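Local coordinates for phosphoribosylaminoimidazole carboxylase, ATPase subunit (Thermotoga maritima, PDB 3AX6), which probably catalyses the ATP-dependent joining of 5-aminoimidazole ribonucleotide and bicarbonate to give N5-carboxyaminoimidazole ribonucleotide in purine biosynthesis, at residues A[58-61]-A[65-68]; A[80-85]-A[89-94]. All blocks are in the same frame, centred on the assembly; numbering follows the deposited sequence.

Contact 1 of 2, residues A[58-61]-A[65-68]; sequences DLVK and VTTY
The first torsion of T66 (chi1 -58°) sets CG2 opposite the backbone N and OG1 opposite the carbonyl carbon; with CB pointing at the helix, this turns the methyl to L59 and the hydroxyl to V60. L59, with CG swung anti to its own backbone N (chi1 177°), brings its branched end near the strand. L59 CD2 lies 4.0 Å from T66 CG2, a methyl-to-methyl contact. The oxygen arm of T66 comes up against the backbone of V60, OG1 sitting 3.5 Å from V60 CA, and the V60 and T66 side chains cross at about a right angle. A buried hydroxyl needs a partner, and a water supplies it, lying 2.8 Å from T66 OG1 and 2.9 Å from V60 O, to which it probably donates. Threonine therefore suits a place where one branch must be apolar and the other must hold a water between strand and helix. L59 is long enough to go on past T66 to I7 of strand 3-7 and to I28 and L30 of strand 26-31, whereas the compact, beta-branched V60 packs against Y86. Helix 53-61 thus packs on the parallel sheet just before the chain enters strand 65-68, the helix-on-sheet layering of the Rossmann-like preATP-grasp domain.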
ATOM      1  N   ASP A  58       4.168  28.962   8.879  1.00 23.64           N
ATOM      2  CA  ASP A  58       5.452  28.299   9.086  1.00 23.85           C
ATOM      3  C   ASP A  58       5.490  27.043   8.228  1.00 22.46           C
ATOM      4  O   ASP A  58       6.516  26.724   7.632  1.00 22.64           O
ATOM      5  CB  ASP A  58       5.648  27.881  10.545  1.00 25.41           C
ATOM      6  CG  ASP A  58       5.722  29.057  11.487  1.00 26.79           C
ATOM      7  OD1 ASP A  58       6.511  29.990  11.227  1.00 28.81           O
ATOM      8  OD2 ASP A  58       4.992  29.040  12.495  1.00 29.85           O
ATOM      9  N   LEU A  59       4.362  26.334   8.180  1.00 21.07           N
ATOM     10  CA  LEU A  59       4.255  25.104   7.404  1.00 20.11           C
ATOM     11  C   LEU A  59       4.501  25.323   5.917  1.00 20.01           C
ATOM     12  O   LEU A  59       5.274  24.595   5.304  1.00 18.76           O
ATOM     13  CB  LEU A  59       2.877  24.468   7.572  1.00 18.33           C
ATOM     14  CG  LEU A  59       2.720  23.214   6.701  1.00 15.74           C
ATOM     15  CD1 LEU A  59       3.487  22.088   7.345  1.00 15.74           C
ATOM     16  CD2 LEU A  59       1.265  22.823   6.539  1.00 15.59           C
ATOM     17  N   VAL A  60       3.828  26.315   5.342  1.00 20.38           N
ATOM     18  CA  VAL A  60       3.978  26.610   3.921  1.00 21.47           C
ATOM     19  C   VAL A  60       5.384  27.106   3.591  1.00 21.02           C
ATOM     20  O   VAL A  60       5.987  26.654   2.619  1.00 20.27           O
ATOM     21  CB  VAL A  60       2.935  27.651   3.458  1.00 22.19           C
ATOM     22  CG1 VAL A  60       2.984  28.861   4.361  1.00 25.73           C
ATOM     23  CG2 VAL A  60       3.204  28.059   2.017  1.00 20.48           C
ATOM     24  N   LYS A  61       5.912  28.017   4.405  1.00 22.65           N
ATOM     25  CA  LYS A  61       7.258  28.548   4.176  1.00 24.31           C
ATOM     26  C   LYS A  61       8.354  27.510   4.414  1.00 23.91           C
ATOM     27  O   LYS A  61       9.462  27.638   3.889  1.00 24.56           O
ATOM     28  CB  LYS A  61       7.520  29.763   5.065  1.00 24.96           C
ATOM     29  CG  LYS A  61       6.768  31.015   4.657  1.00 27.24           C
ATOM     30  CD  LYS A  61       7.087  32.136   5.621  1.00 29.63           C
ATOM     31  CE  LYS A  61       6.330  33.404   5.290  1.00 32.12           C
ATOM     32  NZ  LYS A  61       6.612  34.447   6.321  1.00 35.95           N
ATOM     33  N   VAL A  65       6.138  22.321  -1.307  1.00 15.30           N
ATOM     34  CA  VAL A  65       4.767  22.219  -1.780  1.00 13.03           C
ATOM     35  C   VAL A  65       3.886  21.882  -0.600  1.00 14.09           C
ATOM     36  O   VAL A  65       4.236  21.023   0.214  1.00 14.16           O
ATOM     37  CB  VAL A  65       4.598  21.109  -2.837  1.00 11.70           C
ATOM     38  CG1 VAL A  65       3.119  20.833  -3.055  1.00 11.81           C
ATOM     39  CG2 VAL A  65       5.244  21.534  -4.155  1.00  9.24           C
ATOM     40  N   THR A  66       2.749  22.562  -0.507  1.00 11.67           N
ATOM     41  CA  THR A  66       1.812  22.321   0.573  1.00 11.28           C
ATOM     42  C   THR A  66       0.443  21.942   0.017  1.00 13.53           C
ATOM     43  O   THR A  66      -0.007  22.466  -1.022  1.00 11.47           O
ATOM     44  CB  THR A  66       1.663  23.567   1.466  1.00 11.00           C
ATOM     45  OG1 THR A  66       2.942  23.930   1.980  1.00 12.42           O
ATOM     46  CG2 THR A  66       0.732  23.287   2.642  1.00  8.85           C
ATOM     47  N   THR A  67      -0.211  21.019   0.717  1.00 14.07           N
ATOM     48  CA  THR A  67      -1.533  20.548   0.342  1.00 13.60           C
ATOM     49  C   THR A  67      -2.336  20.313   1.622  1.00 14.01           C
ATOM     50  O   THR A  67      -1.855  20.592   2.719  1.00 13.88           O
ATOM     51  CB  THR A  67      -1.437  19.256  -0.491  1.00 13.41           C
ATOM     52  OG1 THR A  67      -2.750  18.848  -0.897  1.00 15.51           O
ATOM     53  CG2 THR A  67      -0.759  18.150   0.307  1.00  9.37           C
ATOM     54  N   TYR A  68      -3.549  19.789   1.495  1.00 15.57           N
ATOM     55  CA  TYR A  68      -4.394  19.580   2.663  1.00 16.97           C
ATOM     56  C   TYR A  68      -5.339  18.388   2.534  1.00 17.32           C
ATOM     57  O   TYR A  68      -5.614  17.923   1.428  1.00 15.96           O
ATOM     58  CB  TYR A  68      -5.183  20.866   2.925  1.00 16.71           C
ATOM     59  CG  TYR A  68      -5.662  21.556   1.657  1.00 18.12           C
ATOM     60  CD1 TYR A  68      -6.862  21.188   1.044  1.00 18.88           C
ATOM     61  CD2 TYR A  68      -4.900  22.561   1.056  1.00 17.44           C
ATOM     62  CE1 TYR A  68      -7.290  21.805  -0.139  1.00 17.07           C
ATOM     63  CE2 TYR A  68      -5.314  23.178  -0.125  1.00 17.91           C
ATOM     64  CZ  TYR A  68      -6.510  22.795  -0.719  1.00 18.80           C
ATOM     65  OH  TYR A  68      -6.911  23.385  -1.898  1.00 15.36           O
TER
HETATM   66  O   HOH W   1       4.557  25.483   0.332  1.00 17.31           O

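Contact 2 of 2, residues A[80-85]-A[89-94]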
ATOM      1  N   LYS A  80      -3.026  34.311   0.628  1.00 23.86           N
ATOM      2  CA  LYS A  80      -1.978  35.302   0.813  1.00 25.39           C
ATOM      3  C   LYS A  80      -0.634  34.704   0.389  1.00 23.17           C
ATOM      4  O   LYS A  80       0.062  35.245  -0.473  1.00 21.24           O
ATOM      5  CB  LYS A  80      -1.945  35.734   2.286  1.00 29.37           C
ATOM      6  CG  LYS A  80      -0.785  36.642   2.672  1.00 34.60           C
ATOM      7  CD  LYS A  80      -0.989  37.233   4.066  1.00 38.45           C
ATOM      8  CE  LYS A  80       0.181  38.121   4.490  1.00 40.63           C
ATOM      9  NZ  LYS A  80       1.441  37.347   4.689  1.00 43.41           N
ATOM     10  N   LEU A  81      -0.293  33.571   0.993  1.00 21.37           N
ATOM     11  CA  LEU A  81       0.955  32.876   0.704  1.00 20.19           C
ATOM     12  C   LEU A  81       1.038  32.450  -0.753  1.00 21.03           C
ATOM     13  O   LEU A  81       2.106  32.501  -1.366  1.00 20.47           O
ATOM     14  CB  LEU A  81       1.078  31.657   1.605  1.00 17.97           C
ATOM     15  CG  LEU A  81       1.158  32.036   3.081  1.00 18.98           C
ATOM     16  CD1 LEU A  81       0.664  30.878   3.923  1.00 18.61           C
ATOM     17  CD2 LEU A  81       2.596  32.440   3.439  1.00 17.42           C
ATOM     18  N   TYR A  82      -0.093  32.032  -1.307  1.00 19.59           N
ATOM     19  CA  TYR A  82      -0.126  31.609  -2.692  1.00 19.53           C
ATOM     20  C   TYR A  82       0.194  32.782  -3.615  1.00 20.32           C
ATOM     21  O   TYR A  82       0.812  32.603  -4.662  1.00 21.69           O
ATOM     22  CB  TYR A  82      -1.497  31.024  -3.025  1.00 18.64           C
ATOM     23  CG  TYR A  82      -1.709  30.724  -4.489  1.00 19.95           C
ATOM     24  CD1 TYR A  82      -2.207  31.699  -5.360  1.00 21.23           C
ATOM     25  CD2 TYR A  82      -1.452  29.453  -5.002  1.00 20.78           C
ATOM     26  CE1 TYR A  82      -2.455  31.414  -6.701  1.00 18.57           C
ATOM     27  CE2 TYR A  82      -1.695  29.159  -6.344  1.00 21.66           C
ATOM     28  CZ  TYR A  82      -2.202  30.143  -7.186  1.00 20.79           C
ATOM     29  OH  TYR A  82      -2.485  29.837  -8.500  1.00 24.14           O
ATOM     30  N   ASN A  83      -0.220  33.982  -3.221  1.00 20.23           N
ATOM     31  CA  ASN A  83       0.044  35.169  -4.022  1.00 20.08           C
ATOM     32  C   ASN A  83       1.490  35.622  -3.888  1.00 21.34           C
ATOM     33  O   ASN A  83       1.962  36.428  -4.686  1.00 21.36           O
ATOM     34  CB  ASN A  83      -0.905  36.292  -3.622  1.00 18.99           C
ATOM     35  CG  ASN A  83      -2.281  36.121  -4.221  1.00 18.46           C
ATOM     36  OD1 ASN A  83      -3.271  36.609  -3.683  1.00 19.60           O
ATOM     37  ND2 ASN A  83      -2.348  35.436  -5.354  1.00 14.96           N
ATOM     38  N   GLU A  84       2.190  35.101  -2.881  1.00 22.11           N
ATOM     39  CA  GLU A  84       3.593  35.441  -2.673  1.00 22.50           C
ATOM     40  C   GLU A  84       4.473  34.440  -3.415  1.00 21.50           C
ATOM     41  O   GLU A  84       5.696  34.483  -3.307  1.00 22.71           O
ATOM     42  CB  GLU A  84       3.965  35.411  -1.187  1.00 24.04           C
ATOM     43  CG  GLU A  84       3.088  36.259  -0.284  1.00 28.81           C
ATOM     44  CD  GLU A  84       3.737  36.535   1.060  1.00 30.00           C
ATOM     45  OE1 GLU A  84       4.616  37.419   1.117  1.00 31.39           O
ATOM     46  OE2 GLU A  84       3.380  35.866   2.055  1.00 33.36           O
ATOM     47  N   GLY A  85       3.846  33.524  -4.144  1.00 19.66           N
ATOM     48  CA  GLY A  85       4.605  32.542  -4.896  1.00 16.43           C
ATOM     49  C   GLY A  85       4.741  31.152  -4.297  1.00 16.12           C
ATOM     50  O   GLY A  85       5.262  30.257  -4.956  1.00 16.19           O
ATOM     51  N   HIS A  89      -1.302  23.460  -3.379  1.00 16.75           N
ATOM     52  CA  HIS A  89      -2.201  22.718  -4.263  1.00 17.09           C
ATOM     53  C   HIS A  89      -3.143  21.762  -3.547  1.00 17.00           C
ATOM     54  O   HIS A  89      -2.709  20.967  -2.711  1.00 17.43           O
ATOM     55  CB  HIS A  89      -1.366  21.920  -5.267  1.00 16.67           C
ATOM     56  CG  HIS A  89      -0.471  22.766  -6.115  1.00 18.42           C
ATOM     57  ND1 HIS A  89       0.796  22.371  -6.481  1.00 19.26           N
ATOM     58  CD2 HIS A  89      -0.674  23.971  -6.698  1.00 19.03           C
ATOM     59  CE1 HIS A  89       1.336  23.296  -7.254  1.00 19.76           C
ATOM     60  NE2 HIS A  89       0.465  24.275  -7.403  1.00 19.21           N
ATOM     61  N   PRO A  90      -4.445  21.807  -3.885  1.00 17.58           N
ATOM     62  CA  PRO A  90      -5.015  22.711  -4.890  1.00 16.52           C
ATOM     63  C   PRO A  90      -4.954  24.166  -4.445  1.00 16.01           C
ATOM     64  O   PRO A  90      -4.870  24.468  -3.250  1.00 13.88           O
ATOM     65  CB  PRO A  90      -6.459  22.223  -5.025  1.00 15.06           C
ATOM     66  CG  PRO A  90      -6.377  20.789  -4.639  1.00 16.63           C
ATOM     67  CD  PRO A  90      -5.461  20.839  -3.439  1.00 17.37           C
ATOM     68  N   SER A  91      -4.996  25.063  -5.418  1.00 15.75           N
ATOM     69  CA  SER A  91      -4.947  26.489  -5.135  1.00 18.76           C
ATOM     70  C   SER A  91      -6.018  26.916  -4.142  1.00 18.94           C
ATOM     71  O   SER A  91      -7.119  26.366  -4.134  1.00 21.56           O
ATOM     72  CB  SER A  91      -5.129  27.297  -6.420  1.00 18.17           C
ATOM     73  OG  SER A  91      -5.398  28.649  -6.100  1.00 18.50           O
ATOM     74  N   PRO A  92      -5.700  27.901  -3.286  1.00 17.64           N
ATOM     75  CA  PRO A  92      -6.639  28.413  -2.289  1.00 17.98           C
ATOM     76  C   PRO A  92      -7.846  28.998  -3.021  1.00 18.46           C
ATOM     77  O   PRO A  92      -8.959  29.032  -2.492  1.00 19.12           O
ATOM     78  CB  PRO A  92      -5.825  29.492  -1.578  1.00 19.23           C
ATOM     79  CG  PRO A  92      -4.428  29.010  -1.719  1.00 17.64           C
ATOM     80  CD  PRO A  92      -4.390  28.554  -3.146  1.00 18.05           C
ATOM     81  N   TYR A  93      -7.604  29.464  -4.245  1.00 18.80           N
ATOM     82  CA  TYR A  93      -8.647  30.032  -5.088  1.00 19.65           C
ATOM     83  C   TYR A  93      -9.640  28.944  -5.493  1.00 20.22           C
ATOM     84  O   TYR A  93     -10.852  29.177  -5.541  1.00 20.24           O
ATOM     85  CB  TYR A  93      -8.022  30.675  -6.328  1.00 21.48           C
ATOM     86  CG  TYR A  93      -7.408  32.026  -6.060  1.00 23.27           C
ATOM     87  CD1 TYR A  93      -8.213  33.147  -5.879  1.00 25.60           C
ATOM     88  CD2 TYR A  93      -6.024  32.182  -5.945  1.00 24.92           C
ATOM     89  CE1 TYR A  93      -7.666  34.392  -5.588  1.00 27.53           C
ATOM     90  CE2 TYR A  93      -5.459  33.426  -5.653  1.00 26.48           C
ATOM     91  CZ  TYR A  93      -6.290  34.528  -5.474  1.00 28.46           C
ATOM     92  OH  TYR A  93      -5.765  35.762  -5.165  1.00 29.24           O
ATOM     93  N   THR A  94      -9.124  27.754  -5.787  1.00 19.50           N
ATOM     94  CA  THR A  94      -9.985  26.638  -6.160  1.00 20.34           C
ATOM     95  C   THR A  94     -10.767  26.247  -4.913  1.00 19.53           C
ATOM     96  O   THR A  94     -11.986  26.090  -4.949  1.00 20.00           O
ATOM     97  CB  THR A  94      -9.174  25.415  -6.635  1.00 20.82           C
ATOM     98  OG1 THR A  94      -8.497  25.726  -7.858  1.00 21.35           O
ATOM     99  CG2 THR A  94     -10.101  24.228  -6.865  1.00 21.93           C
TER
HETATM  100  O   HOH W   2      -5.484  29.529  -8.862  1.00 34.48           O
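Y82 and P92 are the closest pair of CA atoms, 7.3 Å apart, where the chain, having left helix 75-83, returns through a cis peptide before P90 to begin helix 92-99. The first helix ends in a Schellman motif at G85, whose positive phi (101°) would crowd a side chain against the carbonyl O before it. Y82 contributes the largest share of the contact. Its CG stands opposite the backbone N (chi1 172°), directing the ring at the start of the second helix, where CD2 touches P92 CD at 3.6 Å. S91 OG lies over one ring face, 3.7 Å from Y82 CZ, and a water bridges this oxygen to Y82 OH. The rings of Y82 and Y93 meet obliquely, their planes 70° apart, with Y82 CD1 3.7 Å from Y93 CE2 and lying at the edge of the Y93 ring. Beyond them Y93 OH donates to N83 OD1 at 3.0 Å, in the carbonyl plane and on a lone pair; asparagine suits the place because its side-chain carbonyl offers an acceptor to the phenol. K79 adds a cation-pi contact to the Y93 ring. Replacing Y82 by alanine is likely to leave P92 CD and the edge of the Y93 ring without their packing partner, and the bridging water without its phenolic hydroxyl. S91 suits the N-cap because its OG accepts from Y93 N at 3.0 Å, and P92 suits the first turn, where its missing N-H costs no helical bond. The whole is an N-capped helix start packed on the end of the preceding helix, at the surface of the preATP-grasp domain.

Contacts 1 and 2 lie about 10 Å apart, centre to centre, on the same side of the chain's centre, and come in series: 58-61 and 65-68 first, then 80-85 and 89-94. Both belong to the parallel sheet of the preATP-grasp domain and its helices, with strand 65-68 leading on to helix 75-83 and edge strand 87-88. They also touch directly. T66 O lies 2.9 Å from H89 N, and Y68 OH 2.7 Å from P90 O, both probable hydrogen bonds, while L81 packs on V60 and ties helix 75-83 to helix 53-61. Together they join these helices and the start of helix 92-99 to the side of the sheet formed by strands 65-68 and 87-88, away from the ADP site.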